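Local structure of glycosyltransferase (Streptomyces halstedii, 3WAD) at residues B[268-276]-B[367-377]; B[221-229]-B[396-405]. The protein belongs to the glycosyltransferases of the GT-B fold, built from two Rossmann-like domains that face each other across a cleft. All coordinates share one frame; numbering follows the deposited sequence.

Contact 1: B[268-276]-B[367-377]; sequences DFVNAVADI and LTPDRLRDQLR
Pro369 lies over one face of the Phe269 ring, its CG 4.0 Å from the centroid and near the normal, a CH-pi contact. Next along the proline ring, Pro369 CB meets Ala272 CB at 3.5 Å. One turn on, Leu372 CD1 presses against Val273 CG2 at 3.5 Å and reaches Phe269 CD2. Val273 CG1, anti to its own backbone N (chi1 180°), heads for Leu376 CD2, which Ile276 CD1 meets as well, at 3.9 Å. The segments 268-274 and 369-377 run nearly parallel, 22° between them, axes 7.9 Å apart at closest approach, as neighbouring helices on one side of the Rossmann-like sheet of the C-terminal domain do; Leu376 continues inward to Val248, Ala316 and Leu337 of that sheet. Toward solvent the contact turns polar. One water donates to Asp275 OD2 and accepts from Arg373 NH1 at 2.7 Å, joining the turn after helix 266-274 to helix 369-381, while Asp275 OD2 and Arg377 NH2 form a less certain salt bridge. Within its own helix, Arg373 NE and NH2 both hold Asp374 OD1, side-on and in the guanidinium plane, fixing the group's rotation. Thr368 OG1 N-caps helix 369-381, accepting from Arg371 N at 3.1 Å.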
loop_
_atom_site.group_PDB
_atom_site.type_symbol
_atom_site.label_atom_id
_atom_site.label_comp_id
_atom_site.label_asym_id
_atom_site.label_seq_id
_atom_site.Cartn_x
_atom_site.Cartn_y
_atom_site.Cartn_z
ATOM N N ASP B 268 33.912 -4.234 -21.837
ATOM C CA ASP B 268 33.697 -4.921 -23.113
ATOM C C ASP B 268 32.231 -5.296 -23.304
ATOM O O ASP B 268 31.655 -5.049 -24.357
ATOM C CB ASP B 268 34.507 -6.204 -23.164
ATOM C CG ASP B 268 35.992 -5.965 -23.277
ATOM O OD1 ASP B 268 36.372 -4.803 -23.602
ATOM O OD2 ASP B 268 36.758 -6.937 -23.020
ATOM N N PHE B 269 31.650 -5.930 -22.286
ATOM C CA PHE B 269 30.213 -6.242 -22.274
ATOM C C PHE B 269 29.374 -5.017 -22.408
ATOM O O PHE B 269 28.455 -4.998 -23.199
ATOM C CB PHE B 269 29.836 -6.950 -20.988
ATOM C CG PHE B 269 30.000 -8.429 -21.066
ATOM C CD1 PHE B 269 30.998 -9.062 -20.345
ATOM C CD2 PHE B 269 29.142 -9.197 -21.891
ATOM C CE1 PHE B 269 31.172 -10.460 -20.423
ATOM C CE2 PHE B 269 29.316 -10.602 -22.004
ATOM C CZ PHE B 269 30.332 -11.232 -21.253
ATOM N N VAL B 270 29.704 -3.960 -21.680
ATOM C CA VAL B 270 28.903 -2.733 -21.782
ATOM C C VAL B 270 29.040 -1.986 -23.117
ATOM O O VAL B 270 28.044 -1.455 -23.671
ATOM C CB VAL B 270 29.185 -1.787 -20.605
ATOM C CG1 VAL B 270 28.464 -0.510 -20.800
ATOM C CG2 VAL B 270 28.705 -2.448 -19.325
ATOM N N ASN B 271 30.263 -1.952 -23.652
ATOM C CA ASN B 271 30.487 -1.319 -24.974
ATOM C C ASN B 271 29.727 -2.020 -26.077
ATOM O O ASN B 271 29.098 -1.352 -26.912
ATOM C CB ASN B 271 32.003 -1.221 -25.304
ATOM C CG ASN B 271 32.742 -0.296 -24.363
ATOM O OD1 ASN B 271 33.720 -0.698 -23.752
ATOM N ND2 ASN B 271 32.268 0.935 -24.212
ATOM N N ALA B 272 29.724 -3.358 -26.074
ATOM C CA ALA B 272 28.989 -4.108 -27.110
ATOM C C ALA B 272 27.471 -3.918 -27.012
ATOM O O ALA B 272 26.780 -3.565 -27.996
ATOM C CB ALA B 272 29.329 -5.560 -27.058
ATOM N N VAL B 273 26.958 -4.156 -25.808
ATOM C CA VAL B 273 25.559 -4.008 -25.508
ATOM C C VAL B 273 25.083 -2.603 -25.865
ATOM O O VAL B 273 24.007 -2.445 -26.470
ATOM C CB VAL B 273 25.295 -4.351 -24.023
ATOM C CG1 VAL B 273 23.871 -4.187 -23.731
ATOM C CG2 VAL B 273 25.685 -5.794 -23.768
ATOM N N ALA B 274 25.898 -1.582 -25.590
ATOM C CA ALA B 274 25.499 -0.222 -25.988
ATOM C C ALA B 274 25.563 0.079 -27.510
ATOM O O ALA B 274 25.042 1.078 -27.987
ATOM C CB ALA B 274 26.303 0.825 -25.191
ATOM N N ASP B 275 26.197 -0.789 -28.285
ATOM C CA ASP B 275 26.444 -0.466 -29.700
ATOM C C ASP B 275 25.213 -0.801 -30.554
ATOM O O ASP B 275 25.207 -1.703 -31.372
ATOM C CB ASP B 275 27.749 -1.144 -30.140
ATOM C CG ASP B 275 28.166 -0.788 -31.557
ATOM O OD1 ASP B 275 27.763 0.301 -32.062
ATOM O OD2 ASP B 275 28.847 -1.663 -32.170
ATOM N N ILE B 276 24.142 -0.052 -30.331
ATOM C CA ILE B 276 22.840 -0.358 -30.871
ATOM C C ILE B 276 22.099 0.946 -31.113
ATOM O O ILE B 276 22.449 1.984 -30.594
ATOM C CB ILE B 276 22.010 -1.217 -29.822
ATOM C CG1 ILE B 276 21.713 -0.385 -28.551
ATOM C CG2 ILE B 276 22.769 -2.523 -29.472
ATOM C CD1 ILE B 276 20.336 -0.546 -28.027
ATOM N N LEU B 367 27.675 -16.732 -23.031
ATOM C CA LEU B 367 27.636 -15.306 -22.972
ATOM C C LEU B 367 28.875 -14.746 -23.649
ATOM O O LEU B 367 29.956 -15.028 -23.199
ATOM C CB LEU B 367 27.714 -14.967 -21.496
ATOM C CG LEU B 367 27.186 -13.679 -20.965
ATOM C CD1 LEU B 367 25.889 -13.379 -21.682
ATOM C CD2 LEU B 367 26.996 -13.936 -19.444
ATOM N N THR B 368 28.721 -14.006 -24.750
ATOM C CA THR B 368 29.787 -13.127 -25.246
ATOM C C THR B 368 29.215 -11.719 -25.433
ATOM O O THR B 368 27.994 -11.553 -25.600
ATOM C CB THR B 368 30.456 -13.643 -26.566
ATOM O OG1 THR B 368 29.520 -13.640 -27.652
ATOM C CG2 THR B 368 30.909 -15.038 -26.393
ATOM N N PRO B 369 30.084 -10.685 -25.444
ATOM C CA PRO B 369 29.538 -9.317 -25.697
ATOM C C PRO B 369 28.817 -9.248 -27.043
ATOM O O PRO B 369 27.682 -8.725 -27.158
ATOM C CB PRO B 369 30.785 -8.440 -25.657
ATOM C CG PRO B 369 31.719 -9.170 -24.743
ATOM C CD PRO B 369 31.488 -10.645 -25.005
ATOM N N ASP B 370 29.439 -9.876 -28.035
ATOM C CA ASP B 370 28.920 -9.860 -29.372
ATOM C C ASP B 370 27.563 -10.547 -29.502
ATOM O O ASP B 370 26.683 -10.012 -30.196
ATOM C CB ASP B 370 29.926 -10.484 -30.335
ATOM C CG ASP B 370 31.047 -9.523 -30.712
ATOM O OD1 ASP B 370 31.243 -8.488 -30.030
ATOM O OD2 ASP B 370 31.751 -9.835 -31.711
ATOM N N ARG B 371 27.420 -11.705 -28.849
ATOM C CA ARG B 371 26.134 -12.414 -28.767
ATOM C C ARG B 371 25.015 -11.596 -28.145
ATOM O O ARG B 371 23.916 -11.542 -28.728
ATOM C CB ARG B 371 26.262 -13.759 -28.074
ATOM C CG ARG B 371 26.940 -14.718 -28.959
ATOM C CD ARG B 371 26.974 -16.122 -28.384
ATOM N NE ARG B 371 28.318 -16.668 -28.584
ATOM C CZ ARG B 371 28.757 -17.869 -28.182
ATOM N NH1 ARG B 371 27.957 -18.720 -27.541
ATOM N NH2 ARG B 371 30.027 -18.226 -28.433
ATOM N N LEU B 372 25.268 -10.928 -27.027
ATOM C CA LEU B 372 24.235 -10.028 -26.438
ATOM C C LEU B 372 23.857 -8.891 -27.368
ATOM O O LEU B 372 22.683 -8.626 -27.601
ATOM C CB LEU B 372 24.710 -9.388 -25.155
ATOM C CG LEU B 372 24.690 -10.123 -23.836
ATOM C CD1 LEU B 372 25.179 -9.110 -22.723
ATOM C CD2 LEU B 372 23.300 -10.767 -23.507
ATOM N N ARG B 373 24.861 -8.202 -27.911
ATOM C CA ARG B 373 24.596 -7.078 -28.774
ATOM C C ARG B 373 23.741 -7.494 -29.973
ATOM O O ARG B 373 22.665 -6.851 -30.307
ATOM C CB ARG B 373 25.940 -6.480 -29.192
ATOM C CG ARG B 373 25.858 -5.345 -30.114
ATOM C CD ARG B 373 27.170 -5.264 -30.929
ATOM N NE ARG B 373 27.309 -6.365 -31.884
ATOM C CZ ARG B 373 28.471 -6.764 -32.418
ATOM N NH1 ARG B 373 29.625 -6.150 -32.111
ATOM N NH2 ARG B 373 28.472 -7.784 -33.280
ATOM N N ASP B 374 24.150 -8.607 -30.604
ATOM C CA ASP B 374 23.427 -9.091 -31.793
ATOM C C ASP B 374 21.988 -9.413 -31.459
ATOM O O ASP B 374 21.071 -9.032 -32.187
ATOM C CB ASP B 374 24.101 -10.314 -32.406
ATOM C CG ASP B 374 25.413 -9.961 -33.081
ATOM O OD1 ASP B 374 25.645 -8.747 -33.295
ATOM O OD2 ASP B 374 26.225 -10.910 -33.333
ATOM N N GLN B 375 21.764 -10.115 -30.347
ATOM C CA GLN B 375 20.369 -10.385 -29.909
ATOM C C GLN B 375 19.590 -9.079 -29.669
ATOM O O GLN B 375 18.462 -8.906 -30.153
ATOM C CB GLN B 375 20.417 -11.294 -28.696
ATOM C CG GLN B 375 20.834 -12.710 -29.035
ATOM C CD GLN B 375 20.689 -13.668 -27.832
ATOM O OE1 GLN B 375 20.937 -13.299 -26.700
ATOM N NE2 GLN B 375 20.288 -14.871 -28.081
ATOM N N LEU B 376 20.201 -8.139 -28.951
ATOM C CA LEU B 376 19.556 -6.867 -28.672
ATOM C C LEU B 376 19.191 -6.115 -29.937
ATOM O O LEU B 376 18.080 -5.539 -30.033
ATOM C CB LEU B 376 20.416 -5.975 -27.759
ATOM C CG LEU B 376 19.705 -4.725 -27.179
ATOM C CD1 LEU B 376 18.370 -5.105 -26.563
ATOM C CD2 LEU B 376 20.561 -3.997 -26.159
ATOM N N ARG B 377 20.118 -6.132 -30.919
ATOM C CA ARG B 377 19.897 -5.507 -32.177
ATOM C C ARG B 377 18.691 -6.151 -32.873
ATOM O O ARG B 377 17.900 -5.442 -33.459
ATOM C CB ARG B 377 21.175 -5.568 -33.023
ATOM C CG ARG B 377 22.229 -4.585 -32.592
ATOM C CD ARG B 377 23.281 -4.413 -33.695
ATOM N NE ARG B 377 24.678 -4.392 -33.226
ATOM C CZ ARG B 377 25.669 -3.744 -33.848
ATOM N NH1 ARG B 377 25.431 -3.001 -34.918
ATOM N NH2 ARG B 377 26.895 -3.770 -33.387
HETATM O O HOH W 1 30.145 -3.674 -31.046
#

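Contact 2: B[221-229]-B[396-405]; sequences ALSMRHLPF and YDALPSLTET
Arg225 lays its CG over one face of the Tyr396 ring, 3.7 Å from the centroid and 17° off the normal, a CH-pi contact in which the two side chains cross at about a right angle. Swung opposite its backbone N (chi1 -172°) and bent at chi3, the arginine runs alongside Tyr396 and gives NH1 to Asp397 O. That bond, 3.0 Å between Arg225 NH1 and Asp397 O, lies in the guanidinium plane. Ser401 CA covers a face of the same group, and Arg225 NH2 donates to a water that also takes the N-H of Leu402, tying the arginine to the start of helix 402-415. Its backbone is held too: Arg225 N meets Pro400 O at 2.8 Å in a nearly straight bond. Tyr396, besides offering its face, donates from OH to His226 O at 2.7 Å, from above the carbonyl plane. Arg225 is the centre of an inverse gamma turn, held at its central N-H by Pro400 O and at the carbonyl of its last residue, His226, by Tyr396 OH. Leu402 spreads its two methyls, CD1 to Met224 CG at 3.8 Å and CD2 to Leu227 CB at 4.0 Å. Leu399 CD1 rests on Met224 O, and Pro400 CG on Ser223 O, which a second water links to Thr405 OG1. Ser401 and Glu404 form a capping box at the new helix, Ser401 OG accepting from Glu404 N. The segment 396-405 carries the chain from the C-terminal domain back onto the N-terminal one, a crossing well known in GT-B enzymes. Leu402 reaches Ala23 of helix 18-27, Thr405 packs on Leu206 of strand 204-206, Tyr396 touches helix 323-332, and Ala27 of the second subunit packs against Arg225.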
loop_
_atom_site.group_PDB
_atom_site.type_symbol
_atom_site.label_atom_id
_atom_site.label_comp_id
_atom_site.label_asym_id
_atom_site.label_seq_id
_atom_site.Cartn_x
_atom_site.Cartn_y
_atom_site.Cartn_z
ATOM N N ALA B 221 -5.195 -24.372 -9.297
ATOM C CA ALA B 221 -4.433 -23.195 -8.844
ATOM C C ALA B 221 -5.294 -22.063 -9.266
ATOM O O ALA B 221 -5.784 -22.075 -10.396
ATOM C CB ALA B 221 -3.096 -23.059 -9.602
ATOM N N LEU B 222 -5.450 -21.059 -8.422
ATOM C CA LEU B 222 -6.125 -19.844 -8.851
ATOM C C LEU B 222 -5.047 -19.116 -9.638
ATOM O O LEU B 222 -3.869 -19.147 -9.260
ATOM C CB LEU B 222 -6.496 -19.026 -7.622
ATOM C CG LEU B 222 -7.545 -19.643 -6.686
ATOM C CD1 LEU B 222 -7.510 -18.875 -5.380
ATOM C CD2 LEU B 222 -8.875 -19.417 -7.380
ATOM N N SER B 223 -5.444 -18.497 -10.738
ATOM C CA SER B 223 -4.577 -17.615 -11.447
ATOM C C SER B 223 -5.039 -16.192 -11.258
ATOM O O SER B 223 -6.134 -15.929 -10.683
ATOM C CB SER B 223 -4.497 -18.009 -12.919
ATOM O OG SER B 223 -5.754 -17.814 -13.560
ATOM N N MET B 224 -4.190 -15.283 -11.701
ATOM C CA MET B 224 -4.290 -13.886 -11.325
ATOM C C MET B 224 -3.459 -13.049 -12.302
ATOM O O MET B 224 -2.498 -13.524 -12.871
ATOM C CB MET B 224 -3.881 -13.714 -9.868
ATOM C CG MET B 224 -3.328 -12.385 -9.519
ATOM S SD MET B 224 -2.819 -12.371 -7.834
ATOM C CE MET B 224 -1.388 -13.465 -7.898
ATOM N N ARG B 225 -3.956 -11.864 -12.608
ATOM C CA ARG B 225 -3.209 -10.860 -13.341
ATOM C C ARG B 225 -2.219 -10.225 -12.321
ATOM O O ARG B 225 -2.436 -9.128 -11.793
ATOM C CB ARG B 225 -4.173 -9.817 -13.882
ATOM C CG ARG B 225 -3.526 -8.808 -14.851
ATOM C CD ARG B 225 -4.526 -7.903 -15.465
ATOM N NE ARG B 225 -5.165 -7.066 -14.416
ATOM C CZ ARG B 225 -6.359 -6.492 -14.505
ATOM N NH1 ARG B 225 -7.110 -6.679 -15.592
ATOM N NH2 ARG B 225 -6.825 -5.756 -13.495
ATOM N N HIS B 226 -1.101 -10.910 -12.120
ATOM C CA HIS B 226 -0.111 -10.561 -11.119
ATOM C C HIS B 226 0.408 -9.166 -11.269
ATOM O O HIS B 226 0.927 -8.787 -12.297
ATOM C CB HIS B 226 1.042 -11.592 -11.141
ATOM C CG HIS B 226 2.051 -11.398 -10.059
ATOM N ND1 HIS B 226 1.701 -11.139 -8.744
ATOM C CD2 HIS B 226 3.413 -11.391 -10.108
ATOM C CE1 HIS B 226 2.807 -11.047 -8.019
ATOM N NE2 HIS B 226 3.853 -11.182 -8.824
ATOM N N LEU B 227 0.254 -8.391 -10.216
ATOM C CA LEU B 227 0.797 -7.026 -10.229
ATOM C C LEU B 227 2.277 -7.048 -9.593
ATOM O O LEU B 227 2.467 -7.527 -8.460
ATOM C CB LEU B 227 -0.171 -6.007 -9.590
ATOM C CG LEU B 227 0.005 -4.519 -9.944
ATOM C CD1 LEU B 227 -1.112 -3.768 -9.288
ATOM C CD2 LEU B 227 1.329 -4.042 -9.243
ATOM N N PRO B 228 3.310 -6.662 -10.403
ATOM C CA PRO B 228 4.729 -6.626 -9.973
ATOM C C PRO B 228 4.967 -5.414 -9.144
ATOM O O PRO B 228 4.923 -4.312 -9.654
ATOM C CB PRO B 228 5.516 -6.538 -11.284
ATOM C CG PRO B 228 4.616 -6.199 -12.344
ATOM C CD PRO B 228 3.143 -6.261 -11.805
ATOM N N PHE B 229 5.077 -5.585 -7.832
ATOM C CA PHE B 229 5.327 -4.430 -6.958
ATOM C C PHE B 229 6.837 -4.188 -7.010
ATOM O O PHE B 229 7.630 -5.076 -6.595
ATOM C CB PHE B 229 4.898 -4.703 -5.496
ATOM C CG PHE B 229 5.221 -3.555 -4.534
ATOM C CD1 PHE B 229 4.740 -2.293 -4.781
ATOM C CD2 PHE B 229 5.975 -3.779 -3.380
ATOM C CE1 PHE B 229 5.008 -1.232 -3.920
ATOM C CE2 PHE B 229 6.269 -2.731 -2.504
ATOM C CZ PHE B 229 5.777 -1.424 -2.787
ATOM N N TYR B 396 -2.342 -11.556 -20.606
ATOM C CA TYR B 396 -2.157 -11.216 -19.196
ATOM C C TYR B 396 -3.263 -10.223 -18.762
ATOM O O TYR B 396 -3.839 -10.363 -17.667
ATOM C CB TYR B 396 -0.749 -10.608 -19.037
ATOM C CG TYR B 396 -0.554 -9.742 -17.783
ATOM C CD1 TYR B 396 -0.066 -10.286 -16.600
ATOM C CD2 TYR B 396 -0.802 -8.409 -17.822
ATOM C CE1 TYR B 396 0.136 -9.472 -15.429
ATOM C CE2 TYR B 396 -0.602 -7.595 -16.684
ATOM C CZ TYR B 396 -0.134 -8.126 -15.524
ATOM O OH TYR B 396 0.081 -7.302 -14.437
ATOM N N ASP B 397 -3.527 -9.207 -19.563
ATOM C CA ASP B 397 -4.580 -8.213 -19.189
ATOM C C ASP B 397 -5.934 -8.854 -18.893
ATOM O O ASP B 397 -6.743 -8.299 -18.150
ATOM C CB ASP B 397 -4.792 -7.128 -20.263
ATOM C CG ASP B 397 -3.631 -6.084 -20.317
ATOM O OD1 ASP B 397 -2.887 -5.906 -19.298
ATOM O OD2 ASP B 397 -3.437 -5.453 -21.404
ATOM N N ALA B 398 -6.154 -10.013 -19.491
ATOM C CA ALA B 398 -7.421 -10.766 -19.446
ATOM C C ALA B 398 -7.434 -11.739 -18.311
ATOM O O ALA B 398 -8.452 -12.402 -18.100
ATOM C CB ALA B 398 -7.630 -11.526 -20.802
ATOM N N LEU B 399 -6.314 -11.882 -17.573
ATOM C CA LEU B 399 -6.368 -12.723 -16.375
ATOM C C LEU B 399 -7.199 -12.136 -15.219
ATOM O O LEU B 399 -7.492 -10.961 -15.190
ATOM C CB LEU B 399 -4.941 -13.079 -15.880
ATOM C CG LEU B 399 -4.101 -13.961 -16.789
ATOM C CD1 LEU B 399 -2.603 -13.986 -16.234
ATOM C CD2 LEU B 399 -4.712 -15.361 -16.737
ATOM N N PRO B 400 -7.531 -12.938 -14.205
ATOM C CA PRO B 400 -8.438 -12.281 -13.260
ATOM C C PRO B 400 -7.769 -11.131 -12.459
ATOM O O PRO B 400 -6.628 -11.258 -11.970
ATOM C CB PRO B 400 -8.908 -13.386 -12.349
ATOM C CG PRO B 400 -8.453 -14.703 -12.965
ATOM C CD PRO B 400 -7.389 -14.386 -13.989
ATOM N N SER B 401 -8.482 -10.017 -12.399
ATOM C CA SER B 401 -8.056 -8.808 -11.780
ATOM C C SER B 401 -7.803 -9.090 -10.310
ATOM O O SER B 401 -8.266 -10.104 -9.782
ATOM C CB SER B 401 -9.177 -7.771 -11.919
ATOM O OG SER B 401 -10.118 -8.019 -10.904
ATOM N N LEU B 402 -7.103 -8.202 -9.600
ATOM C CA LEU B 402 -6.967 -8.452 -8.154
ATOM C C LEU B 402 -8.316 -8.431 -7.390
ATOM O O LEU B 402 -8.499 -9.201 -6.451
ATOM C CB LEU B 402 -5.940 -7.486 -7.479
ATOM C CG LEU B 402 -4.453 -7.907 -7.352
ATOM C CD1 LEU B 402 -4.112 -8.887 -8.399
ATOM C CD2 LEU B 402 -3.602 -6.659 -7.572
ATOM N N THR B 403 -9.221 -7.518 -7.752
ATOM C CA THR B 403 -10.565 -7.496 -7.161
ATOM C C THR B 403 -11.318 -8.855 -7.353
ATOM O O THR B 403 -11.719 -9.459 -6.371
ATOM C CB THR B 403 -11.378 -6.370 -7.771
ATOM O OG1 THR B 403 -10.633 -5.158 -7.602
ATOM C CG2 THR B 403 -12.667 -6.213 -7.033
ATOM N N GLU B 404 -11.376 -9.384 -8.579
ATOM C CA GLU B 404 -11.877 -10.757 -8.792
ATOM C C GLU B 404 -11.171 -11.809 -7.909
ATOM O O GLU B 404 -11.762 -12.805 -7.447
ATOM C CB GLU B 404 -11.596 -11.184 -10.220
ATOM C CG GLU B 404 -12.392 -10.584 -11.322
ATOM C CD GLU B 404 -12.055 -11.263 -12.663
ATOM O OE1 GLU B 404 -12.200 -12.558 -12.803
ATOM O OE2 GLU B 404 -11.622 -10.500 -13.557
ATOM N N THR B 405 -9.857 -11.631 -7.699
ATOM C CA THR B 405 -9.096 -12.603 -6.907
ATOM C C THR B 405 -9.432 -12.533 -5.423
ATOM O O THR B 405 -9.481 -13.576 -4.716
ATOM C CB THR B 405 -7.550 -12.407 -7.092
ATOM O OG1 THR B 405 -7.245 -12.544 -8.506
ATOM C CG2 THR B 405 -6.869 -13.420 -6.298
HETATM O O HOH W 2 -8.138 -15.159 -8.999
HETATM O O HOH W 3 -5.907 -5.949 -11.032
#

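In the fold
Both contacts involve the C-terminal part of the chain, but at different levels of the GT-B architecture. Contact 1 joins two helices within the C-terminal domain, whereas contact 2 ties segment 396-405, which joins the last two helices, to the stretch leaving strand 221-222, an edge strand of the N-terminal sheet. Their centres stand 35 Å apart and their nearest atoms about 20 Å, so they do not touch. The chain connects them: helix 369-381 of contact 1 is followed directly by helix 384-397, which delivers Tyr396 to contact 2, and contact 1 is nested inside the loop that contact 2 closes. The second subunit reaches contact 2 but not contact 1.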